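Local coordinates for solute Binding Protein, BlMnBP1 in complex with mannotriose (Bifidobacterium, PDB 6FUV) that probably captures manno-oligosaccharides outside the cell for uptake by an ABC transporter, and here holds a bound beta-mannotriose, at residues I47-A52 with V325-E330; L72-L75 with S81-I84; D91-S96 with E372-A377. One frame throughout, in Å; residues are numbered along the deposited sequence.

How the contacts relate
From the N terminus, helix 43-53 brings the first half of contact 1, which waits for its partner on helix 315-330, 273 residues further on. Nested inside that long loop, contact 2 closes at once: after helix 67-77 the chain turns back, and residues 81-84 lead into strand 84-86. Contact 3 then opens at 91-96, still inside the loop of contact 1, but closes at 372-377, beyond its end, so these two cross. Contacts 1 and 2 tie helices and connections around the eight-stranded sheet, their nearest atoms about 4 Å apart. Contact 3, about 14 Å from contact 1 between nearest atoms, joins the same part of the fold to helix 375-383 near the C terminus.

Contact 1: residues I47-A52 with V325-E330; sequences IKEFNA and VKWMTE
F50 and W327 sit where helices 43-53 and 315-330 come close, their CA atoms 7.2 Å apart. The two helices belong to the periplasmic-binding-protein fold, and both lean on its eight-stranded mixed sheet: I47 and F50 touch strand 57-63, V325 and T329 touch strand 123-132. W327 carries nearly all of the contact from its side. Its CB bond points at helix 43-53, and with CG anti to the backbone N (chi1 -174°) the indole reaches across and presents one face to F50. F50 lies over that face in two ways. Its CB stands almost exactly above the six-membered ring, 3.7 Å from the centroid, a CH-pi contact. Its phenyl ring turns an edge to the indole, with CD1 3.4 Å from W327 CG in a T-shaped pair. The centroid of the phenyl ring lies 5.1 Å from that of the indole five-membered ring, and the planes stand at 76°. F50 also meets F324 edge-to-face and packs against Y54, so the indole joins a small aromatic cluster beside the sheet. E49 adds only its root, CB lying 3.8 Å from W327 CZ2, while its extended chain carries the carboxylate off to a salt bridge with K41. Putting an alanine in place of W327 would probably open a gap between the two helices and leave the CB and ring edge of F50 without the aromatic face they rest on. Packing reaches down to the main chain as well: the benzo end of the indole is pressed close to helix 43-53, with W327 CZ2 3.4 Å from the backbone N of F50.

Contact 2: residues L72-L75 with S81-I84; sequences LTRL and SWDI
R74 and L75, near the end of helix 67-77, pack on S81 and W82 in the connection to strand 84-86. This is the return half of a beta-alpha-beta crossover that starts from strand 57-63. The tight part lies around the indole. L75 CD2 presses on the benzo end, 3.6 Å from W82 CZ2, while the aliphatic stem of R74 meets the pyrrole end, its CG 3.7 Å from W82 CD1. Bends at chi2 (75°) and chi3 (85°) then bring the edge of the guanidinium to S81. There NH1 of R74 meets S81 OG at 2.7 Å, a short bond tilted out of the guanidinium plane, and reaches the carbonyl O of S81 only weakly. The looser side is bridged by water: one molecule donates to R74 O at 2.8 Å and accepts from W82 NE1 at 2.9 Å, satisfying the indole N-H where no protein atom does so across this contact. Further out, R74 NH2 binds Q62, the guanidinium makes a cation-pi contact with F27, and S81 OG also bonds N79. With these neutral partners, the arginine's charge is probably steadied by dipoles and an aromatic ring.

Contact 3: residues D91-S96 with E372-A377; sequences DRSEFS and EEDLFA
R92 and E373 pair in a salt bridge in this surface contact, which in the periplasmic-binding-protein fold joins the loop after strand 84-86 to the turn that leads into helix 375-383 and to the helix's first residues. E373 OE2 takes both N-H groups on one edge of the guanidinium: NH2 lies 2.9 Å from OE2 with a fairly straight bond, 154° at the hydrogen, whereas NE at 3.4 Å from the same oxygen makes a weak bond. OE2 receives NH2 through its anti lone pair, the one away from the other oxygen, and the carboxylate and guanidinium planes are turned 47° apart. Reach comes from both sides. E373 starts with CG anti to its amide nitrogen and runs on extended, while R92 bends at chi3 (71°) to offer that edge. Beside the pair, S93 CB rests 3.5 Å from D374 OD1, and A377 CB approaches D91 OD1 at 3.6 Å, a methyl group against a carboxylate oxygen. In the second shell, Y120 of strand 119-120 touches the side chains of R92, S93 and E373, and its hydroxyl holds D374 OD2. R92 NH1 is anchored on the carbonyl O of N116, which probably helps keep the guanidinium turned toward E373. The loop keeps its own shape through backbone bonds from E94 N to D91 O and from F95 N to R92 O. From segment 372-377, F376 meets W420 edge-to-face, tying the first turn of the helix to helix 409-426. A water bridges the segments beside A377, donating to D91 OD1 at 3.1 Å and to A377 O at 2.9 Å.

Contact 1: residues I47-A52 with V325-E330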
ATOM      1  N   ILE A  47     -21.085   8.663  -0.839  1.00 16.71           N
ATOM      2  CA  ILE A  47     -22.263   7.914  -0.442  1.00 14.78           C
ATOM      3  C   ILE A  47     -23.513   8.611  -0.973  1.00 18.22           C
ATOM      4  O   ILE A  47     -24.459   7.969  -1.444  1.00 15.68           O
ATOM      5  CB  ILE A  47     -22.266   7.744   1.090  1.00 17.13           C
ATOM      6  CG1 ILE A  47     -21.129   6.794   1.483  1.00 14.15           C
ATOM      7  CG2 ILE A  47     -23.660   7.288   1.557  1.00 18.71           C
ATOM      8  CD1 ILE A  47     -20.777   6.788   2.905  1.00 16.63           C
ATOM      9  N   LYS A  48     -23.510   9.942  -0.962  1.00 19.83           N
ATOM     10  CA  LYS A  48     -24.609  10.685  -1.555  1.00 19.88           C
ATOM     11  C   LYS A  48     -24.799  10.299  -3.016  1.00 24.25           C
ATOM     12  O   LYS A  48     -25.933  10.105  -3.481  1.00 23.09           O
ATOM     13  CB  LYS A  48     -24.313  12.168  -1.416  1.00 23.38           C
ATOM     14  CG  LYS A  48     -25.467  13.092  -1.831  1.00 38.58           C
ATOM     15  CD  LYS A  48     -24.934  14.423  -2.358  1.00 40.55           C
ATOM     16  CE  LYS A  48     -25.167  14.577  -3.865  1.00 45.81           C
ATOM     17  NZ  LYS A  48     -26.477  15.260  -4.164  1.00 50.02           N
ATOM     18  N   GLU A  49     -23.685  10.174  -3.752  1.00 17.71           N
ATOM     19  CA  GLU A  49     -23.775   9.754  -5.144  1.00 21.30           C
ATOM     20  C   GLU A  49     -24.273   8.328  -5.256  1.00 15.06           C
ATOM     21  O   GLU A  49     -25.095   8.035  -6.122  1.00 17.03           O
ATOM     22  CB  GLU A  49     -22.426   9.926  -5.831  1.00 16.93           C
ATOM     23  CG  GLU A  49     -22.142  11.390  -6.209  1.00 34.04           C
ATOM     24  CD  GLU A  49     -20.648  11.666  -6.449  1.00 40.59           C
ATOM     25  OE1 GLU A  49     -19.889  10.683  -6.726  1.00 44.83           O
ATOM     26  OE2 GLU A  49     -20.236  12.852  -6.332  1.00 43.29           O
ATOM     27  N   PHE A  50     -23.813   7.437  -4.382  1.00 18.63           N
ATOM     28  CA  PHE A  50     -24.301   6.060  -4.422  1.00 16.62           C
ATOM     29  C   PHE A  50     -25.803   6.004  -4.207  1.00 15.59           C
ATOM     30  O   PHE A  50     -26.497   5.208  -4.859  1.00 18.07           O
ATOM     31  CB  PHE A  50     -23.569   5.221  -3.376  1.00 19.99           C
ATOM     32  CG  PHE A  50     -24.174   3.842  -3.116  1.00 18.77           C
ATOM     33  CD1 PHE A  50     -23.907   2.794  -3.944  1.00 15.16           C
ATOM     34  CD2 PHE A  50     -24.922   3.611  -1.989  1.00 11.06           C
ATOM     35  CE1 PHE A  50     -24.408   1.548  -3.714  1.00 15.33           C
ATOM     36  CE2 PHE A  50     -25.419   2.373  -1.731  1.00 14.98           C
ATOM     37  CZ  PHE A  50     -25.189   1.331  -2.599  1.00 16.58           C
ATOM     38  N   ASN A  51     -26.309   6.857  -3.294  1.00 24.16           N
ATOM     39  CA  ASN A  51     -27.719   6.896  -2.935  1.00 23.01           C
ATOM     40  C   ASN A  51     -28.592   7.443  -4.064  1.00 26.41           C
ATOM     41  O   ASN A  51     -29.809   7.213  -4.055  1.00 23.00           O
ATOM     42  CB  ASN A  51     -27.920   7.731  -1.654  1.00 19.99           C
ATOM     43  CG  ASN A  51     -27.579   6.972  -0.417  1.00 19.85           C
ATOM     44  OD1 ASN A  51     -27.713   5.719  -0.360  1.00 20.81           O
ATOM     45  ND2 ASN A  51     -27.121   7.695   0.597  1.00 17.93           N
ATOM     46  N   ALA A  52     -28.016   8.145  -5.053  1.00 24.87           N
ATOM     47  CA  ALA A  52     -28.832   8.515  -6.208  1.00 19.05           C
ATOM     48  C   ALA A  52     -29.265   7.273  -6.972  1.00 23.47           C
ATOM     49  O   ALA A  52     -30.332   7.269  -7.584  1.00 28.96           O
ATOM     50  CB  ALA A  52     -28.079   9.469  -7.145  1.00 19.00           C
ATOM     51  N   VAL A 325     -19.674  -2.255  -2.983  1.00 15.88           N
ATOM     52  CA  VAL A 325     -18.306  -2.451  -3.442  1.00 15.44           C
ATOM     53  C   VAL A 325     -18.242  -2.323  -4.962  1.00 20.80           C
ATOM     54  O   VAL A 325     -17.336  -1.683  -5.528  1.00 15.33           O
ATOM     55  CB  VAL A 325     -17.783  -3.821  -2.964  1.00 18.69           C
ATOM     56  CG1 VAL A 325     -16.402  -4.067  -3.593  1.00 17.91           C
ATOM     57  CG2 VAL A 325     -17.638  -3.863  -1.457  1.00 12.72           C
ATOM     58  N   LYS A 326     -19.186  -2.969  -5.642  1.00 13.88           N
ATOM     59  CA  LYS A 326     -19.229  -2.906  -7.082  1.00 12.20           C
ATOM     60  C   LYS A 326     -19.422  -1.485  -7.558  1.00 15.39           C
ATOM     61  O   LYS A 326     -18.815  -1.095  -8.555  1.00 20.02           O
ATOM     62  CB  LYS A 326     -20.317  -3.822  -7.613  1.00 13.51           C
ATOM     63  CG  LYS A 326     -20.241  -3.928  -9.144  1.00 13.75           C
ATOM     64  CD  LYS A 326     -20.602  -5.292  -9.672  1.00 18.36           C
ATOM     65  CE  LYS A 326     -20.600  -5.369 -11.181  1.00 18.08           C
ATOM     66  NZ  LYS A 326     -20.995  -6.734 -11.661  1.00 22.09           N
ATOM     67  N   TRP A 327     -20.266  -0.709  -6.867  1.00 11.56           N
ATOM     68  CA  TRP A 327     -20.425   0.712  -7.163  1.00 16.36           C
ATOM     69  C   TRP A 327     -19.137   1.495  -6.939  1.00 16.10           C
ATOM     70  O   TRP A 327     -18.803   2.386  -7.727  1.00 17.11           O
ATOM     71  CB  TRP A 327     -21.526   1.323  -6.293  1.00 14.00           C
ATOM     72  CG  TRP A 327     -21.826   2.762  -6.665  1.00 18.63           C
ATOM     73  CD1 TRP A 327     -22.741   3.183  -7.589  1.00 19.48           C
ATOM     74  CD2 TRP A 327     -21.233   3.959  -6.132  1.00 16.81           C
ATOM     75  NE1 TRP A 327     -22.706   4.573  -7.710  1.00 21.56           N
ATOM     76  CE2 TRP A 327     -21.777   5.061  -6.830  1.00 18.74           C
ATOM     77  CE3 TRP A 327     -20.262   4.202  -5.190  1.00 14.65           C
ATOM     78  CZ2 TRP A 327     -21.439   6.366  -6.537  1.00 16.15           C
ATOM     79  CZ3 TRP A 327     -19.917   5.492  -4.925  1.00 15.06           C
ATOM     80  CH2 TRP A 327     -20.512   6.560  -5.571  1.00 16.13           C
ATOM     81  N   MET A 328     -18.416   1.212  -5.847  1.00 10.70           N
ATOM     82  CA  MET A 328     -17.133   1.874  -5.673  1.00 13.17           C
ATOM     83  C   MET A 328     -16.216   1.525  -6.835  1.00 12.17           C
ATOM     84  O   MET A 328     -15.471   2.368  -7.324  1.00 10.59           O
ATOM     85  CB  MET A 328     -16.492   1.483  -4.339  1.00 22.62           C
ATOM     86  CG  MET A 328     -17.185   2.089  -3.094  1.00 20.05           C
ATOM     87  SD  MET A 328     -16.817   3.834  -2.987  1.00 18.41           S
ATOM     88  CE  MET A 328     -15.022   3.750  -2.754  1.00 19.36           C
ATOM     89  N   THR A 329     -16.240   0.286  -7.285  1.00 15.24           N
ATOM     90  CA  THR A 329     -15.261  -0.112  -8.295  1.00 16.98           C
ATOM     91  C   THR A 329     -15.621   0.492  -9.634  1.00 15.72           C
ATOM     92  O   THR A 329     -14.776   1.109 -10.288  1.00 16.17           O
ATOM     93  CB  THR A 329     -15.193  -1.634  -8.396  1.00 19.49           C
ATOM     94  OG1 THR A 329     -14.827  -2.170  -7.140  1.00 14.05           O
ATOM     95  CG2 THR A 329     -14.135  -2.124  -9.443  1.00 14.69           C
ATOM     96  N   GLU A 330     -16.884   0.357 -10.056  1.00 16.86           N
ATOM     97  CA  GLU A 330     -17.262   0.725 -11.407  1.00 14.72           C
ATOM     98  C   GLU A 330     -17.717   2.153 -11.563  1.00 18.57           C
ATOM     99  O   GLU A 330     -17.749   2.615 -12.703  1.00 14.09           O
ATOM    100  CB  GLU A 330     -18.378  -0.193 -11.923  1.00 17.37           C
ATOM    101  CG  GLU A 330     -17.913  -1.676 -12.083  1.00 18.84           C
ATOM    102  CD  GLU A 330     -18.835  -2.495 -12.914  1.00 19.61           C
ATOM    103  OE1 GLU A 330     -19.881  -1.959 -13.308  1.00 25.67           O
ATOM    104  OE2 GLU A 330     -18.523  -3.675 -13.205  1.00 21.34           O
TER

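Contact 2: residues L72-L75 with S81-I84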
ATOM      1  N   LEU A  72      -7.750  -5.926  12.888  1.00  9.99           N
ATOM      2  CA  LEU A  72      -7.484  -7.250  13.437  1.00 18.79           C
ATOM      3  C   LEU A  72      -8.284  -7.456  14.718  1.00 15.27           C
ATOM      4  O   LEU A  72      -8.969  -8.458  14.888  1.00 20.46           O
ATOM      5  CB  LEU A  72      -5.978  -7.422  13.660  1.00 16.52           C
ATOM      6  CG  LEU A  72      -5.158  -7.616  12.403  1.00 20.99           C
ATOM      7  CD1 LEU A  72      -3.648  -7.662  12.684  1.00 15.11           C
ATOM      8  CD2 LEU A  72      -5.520  -8.917  11.659  1.00 19.77           C
ATOM      9  N   THR A  73      -8.296  -6.459  15.589  1.00 19.43           N
ATOM     10  CA  THR A  73      -9.085  -6.557  16.806  1.00 15.90           C
ATOM     11  C   THR A  73     -10.561  -6.678  16.468  1.00 16.42           C
ATOM     12  O   THR A  73     -11.278  -7.456  17.093  1.00 16.96           O
ATOM     13  CB  THR A  73      -8.812  -5.332  17.678  1.00 16.86           C
ATOM     14  OG1 THR A  73      -7.448  -5.313  18.051  1.00 16.31           O
ATOM     15  CG2 THR A  73      -9.633  -5.332  18.936  1.00 20.64           C
ATOM     16  N   ARG A  74     -11.028  -5.944  15.463  1.00 14.72           N
ATOM     17  CA  ARG A  74     -12.440  -6.005  15.092  1.00 13.52           C
ATOM     18  C   ARG A  74     -12.822  -7.391  14.584  1.00 18.34           C
ATOM     19  O   ARG A  74     -13.928  -7.863  14.832  1.00 23.20           O
ATOM     20  CB  ARG A  74     -12.731  -4.933  14.033  1.00 19.98           C
ATOM     21  CG  ARG A  74     -14.160  -4.772  13.699  1.00 24.11           C
ATOM     22  CD  ARG A  74     -14.869  -4.043  14.800  1.00 25.60           C
ATOM     23  NE  ARG A  74     -14.715  -2.617  14.619  1.00 26.50           N
ATOM     24  CZ  ARG A  74     -15.626  -1.833  14.079  1.00 17.26           C
ATOM     25  NH1 ARG A  74     -16.780  -2.328  13.703  1.00 22.95           N
ATOM     26  NH2 ARG A  74     -15.392  -0.545  13.967  1.00 22.13           N
ATOM     27  N   LEU A  75     -11.911  -8.064  13.896  1.00 19.28           N
ATOM     28  CA  LEU A  75     -12.192  -9.408  13.395  1.00 22.87           C
ATOM     29  C   LEU A  75     -12.219 -10.411  14.549  1.00 24.31           C
ATOM     30  O   LEU A  75     -13.023 -11.346  14.559  1.00 19.69           O
ATOM     31  CB  LEU A  75     -11.136  -9.814  12.364  1.00 16.57           C
ATOM     32  CG  LEU A  75     -11.049  -9.067  11.053  1.00 23.84           C
ATOM     33  CD1 LEU A  75      -9.809  -9.569  10.284  1.00 17.63           C
ATOM     34  CD2 LEU A  75     -12.271  -9.206  10.199  1.00 14.66           C
ATOM     35  N   SER A  81     -20.689  -5.412  13.900  1.00 13.55           N
ATOM     36  CA  SER A  81     -20.493  -3.970  13.944  1.00 15.83           C
ATOM     37  C   SER A  81     -19.983  -3.388  12.647  1.00 19.09           C
ATOM     38  O   SER A  81     -19.769  -2.185  12.595  1.00 15.01           O
ATOM     39  CB  SER A  81     -19.503  -3.653  15.033  1.00 19.73           C
ATOM     40  OG  SER A  81     -18.272  -4.276  14.739  1.00 24.93           O
ATOM     41  N   TRP A  82     -19.748  -4.224  11.645  1.00 15.94           N
ATOM     42  CA  TRP A  82     -19.200  -3.837  10.359  1.00 19.97           C
ATOM     43  C   TRP A  82     -19.733  -4.797   9.316  1.00 16.25           C
ATOM     44  O   TRP A  82     -20.030  -5.947   9.635  1.00 19.35           O
ATOM     45  CB  TRP A  82     -17.673  -3.883  10.353  1.00 15.69           C
ATOM     46  CG  TRP A  82     -17.146  -5.189  10.563  1.00 11.47           C
ATOM     47  CD1 TRP A  82     -17.071  -5.854  11.736  1.00 25.11           C
ATOM     48  CD2 TRP A  82     -16.627  -6.066   9.566  1.00 17.37           C
ATOM     49  NE1 TRP A  82     -16.518  -7.094  11.554  1.00 18.23           N
ATOM     50  CE2 TRP A  82     -16.244  -7.258  10.227  1.00 13.98           C
ATOM     51  CE3 TRP A  82     -16.450  -5.963   8.181  1.00 14.82           C
ATOM     52  CZ2 TRP A  82     -15.697  -8.357   9.558  1.00 17.56           C
ATOM     53  CZ3 TRP A  82     -15.879  -7.032   7.506  1.00 20.94           C
ATOM     54  CH2 TRP A  82     -15.497  -8.241   8.209  1.00 17.56           C
ATOM     55  N   ASP A  83     -19.895  -4.300   8.084  1.00 20.61           N
ATOM     56  CA  ASP A  83     -20.240  -5.123   6.937  1.00 17.37           C
ATOM     57  C   ASP A  83     -19.187  -5.104   5.847  1.00 17.34           C
ATOM     58  O   ASP A  83     -18.939  -6.141   5.234  1.00 21.05           O
ATOM     59  CB  ASP A  83     -21.570  -4.655   6.381  1.00 15.62           C
ATOM     60  CG  ASP A  83     -22.661  -4.664   7.418  1.00 18.92           C
ATOM     61  OD1 ASP A  83     -23.018  -5.742   7.845  1.00 15.59           O
ATOM     62  OD2 ASP A  83     -23.123  -3.565   7.845  1.00 25.38           O
ATOM     63  N   ILE A  84     -18.529  -3.968   5.632  1.00 10.84           N
ATOM     64  CA  ILE A  84     -17.345  -3.866   4.803  1.00 19.64           C
ATOM     65  C   ILE A  84     -16.198  -3.360   5.683  1.00 12.30           C
ATOM     66  O   ILE A  84     -16.353  -2.389   6.435  1.00 14.26           O
ATOM     67  CB  ILE A  84     -17.577  -2.901   3.627  1.00 13.53           C
ATOM     68  CG1 ILE A  84     -18.793  -3.272   2.792  1.00 12.74           C
ATOM     69  CG2 ILE A  84     -16.400  -2.906   2.728  1.00 18.26           C
ATOM     70  CD1 ILE A  84     -19.427  -2.084   2.048  1.00 14.73           C
TER
HETATM   71  O   HOH W   1     -16.103  -9.043  13.595  1.00 14.62           O

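Contact 3: residues D91-S96 with E372-A377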
ATOM      1  N   ASP A  91      -3.886 -13.893   6.740  1.00 22.54           N
ATOM      2  CA  ASP A  91      -3.324 -14.799   5.743  1.00 21.86           C
ATOM      3  C   ASP A  91      -4.389 -15.235   4.745  1.00 20.91           C
ATOM      4  O   ASP A  91      -5.556 -15.352   5.085  1.00 21.16           O
ATOM      5  CB  ASP A  91      -2.742 -16.032   6.414  1.00 20.99           C
ATOM      6  CG  ASP A  91      -1.386 -15.784   6.963  1.00 22.00           C
ATOM      7  OD1 ASP A  91      -0.685 -14.947   6.358  1.00 25.83           O
ATOM      8  OD2 ASP A  91      -1.037 -16.410   7.984  1.00 25.59           O
ATOM      9  N   ARG A  92      -3.947 -15.578   3.531  1.00 21.23           N
ATOM     10  CA  ARG A  92      -4.865 -16.000   2.475  1.00 22.48           C
ATOM     11  C   ARG A  92      -5.687 -17.195   2.923  1.00 23.43           C
ATOM     12  O   ARG A  92      -6.907 -17.246   2.731  1.00 20.72           O
ATOM     13  CB  ARG A  92      -4.064 -16.331   1.214  1.00 26.18           C
ATOM     14  CG  ARG A  92      -3.436 -15.132   0.510  1.00 26.35           C
ATOM     15  CD  ARG A  92      -2.556 -15.581  -0.631  1.00 35.04           C
ATOM     16  NE  ARG A  92      -3.311 -16.120  -1.761  1.00 36.83           N
ATOM     17  CZ  ARG A  92      -3.566 -15.441  -2.892  1.00 36.07           C
ATOM     18  NH1 ARG A  92      -3.125 -14.187  -3.054  1.00 38.74           N
ATOM     19  NH2 ARG A  92      -4.247 -16.020  -3.893  1.00 31.21           N
ATOM     20  N   SER A  93      -5.034 -18.170   3.531  1.00 26.11           N
ATOM     21  CA  SER A  93      -5.726 -19.386   3.941  1.00 20.28           C
ATOM     22  C   SER A  93      -6.780 -19.198   5.030  1.00 18.84           C
ATOM     23  O   SER A  93      -7.497 -20.135   5.407  1.00 23.49           O
ATOM     24  CB  SER A  93      -4.697 -20.401   4.428  1.00 21.11           C
ATOM     25  OG  SER A  93      -3.969 -19.894   5.538  1.00 21.19           O
ATOM     26  N   GLU A  94      -6.907 -17.981   5.512  1.00 19.84           N
ATOM     27  CA  GLU A  94      -7.897 -17.643   6.523  1.00 25.54           C
ATOM     28  C   GLU A  94      -9.026 -16.746   6.015  1.00 23.23           C
ATOM     29  O   GLU A  94      -9.941 -16.410   6.778  1.00 19.91           O
ATOM     30  CB  GLU A  94      -7.206 -16.948   7.688  1.00 19.65           C
ATOM     31  CG  GLU A  94      -6.030 -17.705   8.262  1.00 26.00           C
ATOM     32  CD  GLU A  94      -6.389 -19.082   8.798  1.00 24.19           C
ATOM     33  OE1 GLU A  94      -7.509 -19.285   9.318  1.00 20.63           O
ATOM     34  OE2 GLU A  94      -5.522 -19.974   8.650  1.00 40.07           O
ATOM     35  N   PHE A  95      -8.939 -16.273   4.779  1.00 23.59           N
ATOM     36  CA  PHE A  95      -9.970 -15.375   4.281  1.00 16.21           C
ATOM     37  C   PHE A  95     -11.354 -15.977   4.515  1.00 20.43           C
ATOM     38  O   PHE A  95     -12.259 -15.301   5.023  1.00 16.71           O
ATOM     39  CB  PHE A  95      -9.789 -15.082   2.777  1.00 17.09           C
ATOM     40  CG  PHE A  95      -8.659 -14.141   2.441  1.00 13.79           C
ATOM     41  CD1 PHE A  95      -8.261 -13.181   3.305  1.00 13.49           C
ATOM     42  CD2 PHE A  95      -7.968 -14.285   1.259  1.00 16.87           C
ATOM     43  CE1 PHE A  95      -7.186 -12.357   3.038  1.00 20.92           C
ATOM     44  CE2 PHE A  95      -6.913 -13.450   0.956  1.00 17.13           C
ATOM     45  CZ  PHE A  95      -6.515 -12.482   1.853  1.00 14.06           C
ATOM     46  N   SER A  96     -11.556 -17.231   4.081  1.00 18.55           N
ATOM     47  CA  SER A  96     -12.866 -17.860   4.139  1.00 16.69           C
ATOM     48  C   SER A  96     -13.365 -18.019   5.565  1.00 19.58           C
ATOM     49  O   SER A  96     -14.543 -18.349   5.753  1.00 18.26           O
ATOM     50  CB  SER A  96     -12.841 -19.208   3.447  1.00 23.57           C
ATOM     51  OG  SER A  96     -12.090 -20.148   4.142  1.00 20.78           O
ATOM     52  N   GLU A 372       2.272 -23.957  -3.818  1.00 24.22           N
ATOM     53  CA  GLU A 372       2.945 -23.236  -2.750  1.00 22.21           C
ATOM     54  C   GLU A 372       2.242 -21.942  -2.384  1.00 22.23           C
ATOM     55  O   GLU A 372       2.878 -21.024  -1.881  1.00 21.25           O
ATOM     56  CB  GLU A 372       4.381 -22.934  -3.153  1.00 27.89           C
ATOM     57  CG  GLU A 372       5.087 -24.082  -3.817  1.00 24.70           C
ATOM     58  CD  GLU A 372       6.507 -23.729  -4.230  1.00 37.29           C
ATOM     59  OE1 GLU A 372       6.936 -22.603  -3.926  1.00 34.64           O
ATOM     60  OE2 GLU A 372       7.205 -24.565  -4.836  1.00 36.42           O
ATOM     61  N   GLU A 373       0.935 -21.856  -2.605  1.00 23.01           N
ATOM     62  CA  GLU A 373       0.182 -20.637  -2.328  1.00 25.77           C
ATOM     63  C   GLU A 373       0.332 -20.152  -0.885  1.00 26.48           C
ATOM     64  O   GLU A 373       0.108 -18.974  -0.606  1.00 30.46           O
ATOM     65  CB  GLU A 373      -1.308 -20.898  -2.648  1.00 26.77           C
ATOM     66  CG  GLU A 373      -2.191 -19.633  -2.631  1.00 43.99           C
ATOM     67  CD  GLU A 373      -3.688 -19.878  -2.992  1.00 44.32           C
ATOM     68  OE1 GLU A 373      -4.222 -21.008  -2.809  1.00 42.13           O
ATOM     69  OE2 GLU A 373      -4.330 -18.916  -3.474  1.00 38.13           O
ATOM     70  N   ASP A 374       0.707 -21.022   0.036  1.00 22.36           N
ATOM     71  CA  ASP A 374       0.868 -20.659   1.429  1.00 27.49           C
ATOM     72  C   ASP A 374       2.329 -20.580   1.867  1.00 20.72           C
ATOM     73  O   ASP A 374       2.588 -20.159   2.990  1.00 20.83           O
ATOM     74  CB  ASP A 374       0.140 -21.687   2.314  1.00 25.44           C
ATOM     75  CG  ASP A 374      -1.341 -21.701   2.114  1.00 32.17           C
ATOM     76  OD1 ASP A 374      -1.977 -20.621   2.237  1.00 32.67           O
ATOM     77  OD2 ASP A 374      -1.876 -22.800   1.838  1.00 35.61           O
ATOM     78  N   LEU A 375       3.282 -20.989   1.021  1.00 21.23           N
ATOM     79  CA  LEU A 375       4.675 -21.115   1.447  1.00 22.19           C
ATOM     80  C   LEU A 375       5.249 -19.775   1.908  1.00 22.17           C
ATOM     81  O   LEU A 375       5.821 -19.674   2.998  1.00 23.03           O
ATOM     82  CB  LEU A 375       5.509 -21.696   0.309  1.00 23.14           C
ATOM     83  CG  LEU A 375       6.914 -22.183   0.698  1.00 29.47           C
ATOM     84  CD1 LEU A 375       6.901 -23.164   1.888  1.00 16.72           C
ATOM     85  CD2 LEU A 375       7.609 -22.763  -0.530  1.00 27.45           C
ATOM     86  N   PHE A 376       5.094 -18.721   1.107  1.00 22.32           N
ATOM     87  CA  PHE A 376       5.599 -17.423   1.544  1.00 19.46           C
ATOM     88  C   PHE A 376       4.998 -17.021   2.884  1.00 16.21           C
ATOM     89  O   PHE A 376       5.713 -16.581   3.779  1.00 15.67           O
ATOM     90  CB  PHE A 376       5.288 -16.340   0.522  1.00 21.99           C
ATOM     91  CG  PHE A 376       5.927 -15.006   0.825  1.00 21.46           C
ATOM     92  CD1 PHE A 376       5.359 -14.150   1.715  1.00 19.95           C
ATOM     93  CD2 PHE A 376       7.077 -14.612   0.192  1.00 19.55           C
ATOM     94  CE1 PHE A 376       5.914 -12.919   1.974  1.00 21.39           C
ATOM     95  CE2 PHE A 376       7.650 -13.368   0.457  1.00 22.87           C
ATOM     96  CZ  PHE A 376       7.059 -12.529   1.363  1.00 18.13           C
ATOM     97  N   ALA A 377       3.675 -17.132   3.033  1.00 18.66           N
ATOM     98  CA  ALA A 377       3.017 -16.646   4.244  1.00 21.28           C
ATOM     99  C   ALA A 377       3.499 -17.420   5.467  1.00 13.37           C
ATOM    100  O   ALA A 377       3.736 -16.846   6.530  1.00 16.77           O
ATOM    101  CB  ALA A 377       1.493 -16.743   4.074  1.00 23.06           C
TER
HETATM  102  O   HOH W   2       2.299 -14.397   7.157  1.00 25.92           O
HETATM  103  O   HOH W   3      -1.690 -18.630   3.758  1.00 17.75           O